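DUF3256 domain-containing protein (Porphyromonas gingivalis W83, PDB 2P3P) is of unknown function but binds a magnesium ion and is probably membrane-associated, with a domain built on two antiparallel beta-sheets. Local coordinates at residues P84-D87 with S88-V91; F109-T112 with E113-L117. One frame throughout, in Å; residues are numbered along the deposited sequence.

Contact 1 of 2, residues P84-D87 with S88-V91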
loop_
_atom_site.group_PDB
_atom_site.type_symbol
_atom_site.label_atom_id
_atom_site.label_comp_id
_atom_site.label_asym_id
_atom_site.label_seq_id
_atom_site.Cartn_x
_atom_site.Cartn_y
_atom_site.Cartn_z
ATOM N N PRO A 84 9.355 10.442 -7.833
ATOM C CA PRO A 84 10.510 10.902 -8.596
ATOM C C PRO A 84 11.763 10.150 -8.230
ATOM O O PRO A 84 12.104 10.108 -7.061
ATOM C CB PRO A 84 10.656 12.369 -8.170
ATOM C CG PRO A 84 9.970 12.515 -6.902
ATOM C CD PRO A 84 8.932 11.416 -6.801
ATOM N N PHE A 85 12.456 9.594 -9.222
ATOM C CA PHE A 85 13.737 8.934 -8.948
ATOM C C PHE A 85 14.844 9.964 -9.037
ATOM O O PHE A 85 15.799 9.964 -8.248
ATOM C CB PHE A 85 14.011 7.726 -9.872
ATOM C CG PHE A 85 15.252 7.025 -9.500
ATOM C CD1 PHE A 85 15.271 6.129 -8.434
ATOM C CD2 PHE A 85 16.438 7.343 -10.144
ATOM C CE1 PHE A 85 16.472 5.527 -8.034
ATOM C CE2 PHE A 85 17.638 6.765 -9.737
ATOM C CZ PHE A 85 17.662 5.862 -8.705
ATOM N N SER A 86 14.761 10.810 -10.049
ATOM C CA SER A 86 15.500 12.054 -10.081
ATOM C C SER A 86 14.515 13.179 -10.376
ATOM O O SER A 86 13.309 12.992 -10.277
ATOM C CB SER A 86 16.570 11.993 -11.163
ATOM O OG SER A 86 15.986 12.024 -12.437
ATOM N N ASP A 87 15.025 14.341 -10.757
ATOM C CA ASP A 87 14.163 15.459 -11.175
ATOM C C ASP A 87 13.790 15.311 -12.675
ATOM O O ASP A 87 12.922 16.016 -13.165
ATOM C CB ASP A 87 14.854 16.792 -10.889
ATOM C CG ASP A 87 16.238 16.844 -11.474
ATOM O OD1 ASP A 87 16.487 16.003 -12.352
ATOM O OD2 ASP A 87 17.073 17.689 -11.074
ATOM N N SER A 88 14.425 14.362 -13.378
ATOM C CA SER A 88 14.059 14.020 -14.756
ATOM C C SER A 88 13.370 12.648 -14.941
ATOM O O SER A 88 12.771 12.402 -15.984
ATOM C CB SER A 88 15.289 14.128 -15.671
ATOM O OG SER A 88 16.439 13.446 -15.173
ATOM N N SER A 89 13.408 11.762 -13.950
ATOM C CA SER A 89 12.915 10.387 -14.175
ATOM C C SER A 89 12.149 9.895 -12.993
ATOM O O SER A 89 12.242 10.472 -11.923
ATOM C CB SER A 89 14.047 9.397 -14.399
ATOM O OG SER A 89 14.777 9.232 -13.212
ATOM N N SER A 90 11.443 8.780 -13.182
ATOM C CA SER A 90 10.437 8.329 -12.218
ATOM C C SER A 90 10.469 6.818 -12.018
ATOM O O SER A 90 10.938 6.084 -12.875
ATOM C CB SER A 90 9.045 8.682 -12.746
ATOM O OG SER A 90 8.795 10.060 -12.586
ATOM N N VAL A 91 9.884 6.373 -10.908
ATOM C CA VAL A 91 9.515 4.967 -10.700
ATOM C C VAL A 91 8.020 4.885 -10.281
ATOM O O VAL A 91 7.424 5.874 -9.810
ATOM C CB VAL A 91 10.439 4.246 -9.675
ATOM C CG1 VAL A 91 11.896 4.203 -10.191
ATOM C CG2 VAL A 91 10.360 4.866 -8.321
#

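Contact 2 of 2, residues F109-T112 with E113-L117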
loop_
_atom_site.group_PDB
_atom_site.type_symbol
_atom_site.label_atom_id
_atom_site.label_comp_id
_atom_site.label_asym_id
_atom_site.label_seq_id
_atom_site.Cartn_x
_atom_site.Cartn_y
_atom_site.Cartn_z
ATOM N N PHE A 109 7.737 -1.919 -6.431
ATOM C CA PHE A 109 8.287 -0.856 -7.287
ATOM C C PHE A 109 8.547 -1.351 -8.676
ATOM O O PHE A 109 8.961 -2.507 -8.860
ATOM C CB PHE A 109 9.552 -0.273 -6.704
ATOM C CG PHE A 109 9.320 0.515 -5.461
ATOM C CD1 PHE A 109 9.227 1.897 -5.494
ATOM C CD2 PHE A 109 9.199 -0.149 -4.239
ATOM C CE1 PHE A 109 9.032 2.593 -4.322
ATOM C CE2 PHE A 109 9.009 0.549 -3.059
ATOM C CZ PHE A 109 8.926 1.889 -3.097
ATOM N N TYR A 110 8.260 -0.489 -9.664
ATOM C CA TYR A 110 8.528 -0.775 -11.077
ATOM C C TYR A 110 9.192 0.404 -11.741
ATOM O O TYR A 110 9.023 1.569 -11.311
ATOM C CB TYR A 110 7.255 -1.050 -11.869
ATOM C CG TYR A 110 6.418 -2.180 -11.411
ATOM C CD1 TYR A 110 6.453 -3.408 -12.048
ATOM C CD2 TYR A 110 5.545 -2.001 -10.375
ATOM C CE1 TYR A 110 5.627 -4.457 -11.607
ATOM C CE2 TYR A 110 4.735 -2.979 -9.958
ATOM C CZ TYR A 110 4.751 -4.196 -10.561
ATOM O OH TYR A 110 3.871 -5.115 -10.016
ATOM N N THR A 111 9.891 0.140 -12.829
ATOM C CA THR A 111 10.216 1.241 -13.746
ATOM C C THR A 111 8.927 1.739 -14.415
ATOM O O THR A 111 7.886 1.084 -14.348
ATOM C CB THR A 111 11.200 0.817 -14.843
ATOM O OG1 THR A 111 10.531 -0.075 -15.749
ATOM C CG2 THR A 111 12.440 0.109 -14.240
ATOM N N THR A 112 8.985 2.894 -15.072
ATOM C CA THR A 112 7.798 3.396 -15.801
ATOM C C THR A 112 7.409 2.514 -17.004
ATOM O O THR A 112 6.334 2.686 -17.590
ATOM C CB THR A 112 7.955 4.862 -16.198
ATOM O OG1 THR A 112 9.247 5.076 -16.777
ATOM C CG2 THR A 112 7.836 5.791 -14.989
ATOM N N GLU A 113 8.295 1.600 -17.381
ATOM C CA GLU A 113 8.040 0.606 -18.430
ATOM C C GLU A 113 7.662 -0.771 -17.887
ATOM O O GLU A 113 7.750 -1.779 -18.637
ATOM C CB GLU A 113 9.275 0.419 -19.314
ATOM C CG GLU A 113 9.720 1.666 -20.104
ATOM C CD GLU A 113 10.298 2.756 -19.173
ATOM O OE1 GLU A 113 11.249 2.503 -18.410
ATOM O OE2 GLU A 113 9.749 3.875 -19.169
ATOM N N TRP A 114 7.292 -0.802 -16.605
ATOM C CA TRP A 114 6.763 -1.978 -15.872
ATOM C C TRP A 114 7.784 -3.095 -15.609
ATOM O O TRP A 114 7.432 -4.267 -15.460
ATOM C CB TRP A 114 5.475 -2.444 -16.542
ATOM C CG TRP A 114 4.417 -1.389 -16.383
ATOM C CD1 TRP A 114 3.973 -0.509 -17.319
ATOM C CD2 TRP A 114 3.732 -1.082 -15.184
ATOM N NE1 TRP A 114 3.004 0.310 -16.764
ATOM C CE2 TRP A 114 2.838 -0.053 -15.455
ATOM C CE3 TRP A 114 3.746 -1.646 -13.897
ATOM C CZ2 TRP A 114 1.982 0.476 -14.474
ATOM C CZ3 TRP A 114 2.894 -1.103 -12.922
ATOM C CH2 TRP A 114 2.049 -0.057 -13.228
ATOM N N LYS A 115 9.061 -2.714 -15.546
ATOM C CA LYS A 115 10.124 -3.651 -15.190
ATOM C C LYS A 115 10.136 -3.675 -13.681
ATOM O O LYS A 115 10.236 -2.620 -13.083
ATOM C CB LYS A 115 11.478 -3.170 -15.745
ATOM C CG LYS A 115 12.670 -4.087 -15.502
ATOM C CD LYS A 115 13.977 -3.397 -15.990
ATOM C CE LYS A 115 15.153 -4.328 -16.029
ATOM N NZ LYS A 115 15.670 -4.569 -14.679
ATOM N N PRO A 116 10.004 -4.862 -13.060
ATOM C CA PRO A 116 10.017 -4.933 -11.598
ATOM C C PRO A 116 11.381 -4.619 -10.975
ATOM O O PRO A 116 12.428 -5.044 -11.482
ATOM C CB PRO A 116 9.599 -6.375 -11.301
ATOM C CG PRO A 116 9.885 -7.114 -12.520
ATOM C CD PRO A 116 9.782 -6.190 -13.657
ATOM N N LEU A 117 11.337 -3.855 -9.894
ATOM C CA LEU A 117 12.530 -3.475 -9.191
ATOM C C LEU A 117 12.533 -4.173 -7.843
ATOM O O LEU A 117 11.508 -4.619 -7.364
ATOM C CB LEU A 117 12.637 -1.979 -9.101
ATOM C CG LEU A 117 12.657 -1.214 -10.439
ATOM C CD1 LEU A 117 12.542 0.318 -10.202
ATOM C CD2 LEU A 117 13.922 -1.562 -11.260
HETATM O O HOH W 1 9.078 -4.514 -6.206
HETATM O O HOH W 2 12.259 0.014 -17.672
#

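Contact 1 of 2, residues P84-D87 with S88-V91
Ser88 is met by the hydroxyl of Ser86 at the far end of the loop: its backbone N donates to Ser86 OG over 3.0 Å, with an angle of 147° at the hydrogen. Ser86 OG and Ser88 OG are 3.1 Å apart. One residue on, Ser89 is held through both its side chain and its carbonyl. Ser89 OG and Ser86 OG share a hydrogen bond of 3.1 Å, in which either may be the donor. With chi1 at 70°, Ser86 OG lies between its own backbone N and carbonyl carbon, on the side where Ser88 N and Ser89 OG meet it. The backbone of Ser89 closes the turn of a beta hairpin, joining strands 77-84 and 90-98 of the seven-stranded antiparallel sheet. Its carbonyl oxygen accepts twice, from Phe85 N at 2.8 Å and Ser86 N at 3.2 Å. Both donors come from the same face of the carbonyl, the second from well above its plane. Ser89 OG also lies near the edge of the Phe85 ring. Ser90 pairs with Pro84 as an antiparallel non-hydrogen-bonded pair whose side chains diverge, and Ser90 OG turns to Glu11 for its hydrogen bond. Val91 then brings CG1 against Phe85 CB at 4.1 Å, while the Phe85 ring, its CG anti to the backbone N (chi1 -176°), leads away from 88-91 and touches Arg121 and Phe122.

Contact 2 of 2, residues F109-T112 with E113-L117
Tyr110 and Trp114 meet as an edge-to-face pair beside the turn of the beta hairpin formed by strands 104-111 and 116-117. Followed outward, Tyr110 CB lies 3.6 Å from Lys115 O and also approaches Trp114 CE3. At CG the indole is near, with CE3 at 3.7 Å. CD1 is shared between the same indole atom and Trp114 O, while CD2 and CE2 lie nearest CZ3; CE1 still grazes CE3. The indole thus points an edge at one face of the phenol ring, offset toward its rim, with the planes at 62°. Trp114 NE1 is bonded to Cys15 O, which ties the indole to helix 11-18.

The turn is a type I beta turn from Thr111 to Trp114 with a G1 bulge, Trp114 having positive phi. Trp114 N bonds Thr111 O at 3.0 Å, Thr111 N bonds Lys115 O at 2.8 Å in the carbonyl plane, and Leu117 N reaches Phe109 O at 2.9 Å. Rotated to chi1 70°, Thr111 OG1 accepts from Lys115 N at 3.0 Å and, less straight, from Glu113 N. Two amides and a water leading to Glu113 OE1 thus surround this hydroxyl, which would limit its rotation. Each Glu113 carboxylate oxygen has a donor, OE1 the water and OE2 Thr112 OG1 (2.7 Å, from above the carboxylate plane), which would help stabilise a negative charge.

How the contacts relate
Contact 1 and contact 2 follow each other along the chain, their centres about 12 Å apart, and are joined by strand 90-98, which leaves the loop of contact 1 and lies beside strand 104-111 in the same sheet. Val91 is the meeting point: its CB packs on Tyr110 O at 3.4 Å, CG1 on Leu117 CD1 at 3.9 Å and CG2 near Phe109 CD1. Ser90 O also touches Thr112 CG2 at 3.8 Å. Phe122 is a further common neighbour, touching Phe85 and stacking on Phe109, while Glu11 bonds Ser90 and touches Thr112. Both contacts lie away from Ser149, a magnesium-binding residue; no ion is bound to it in this chain.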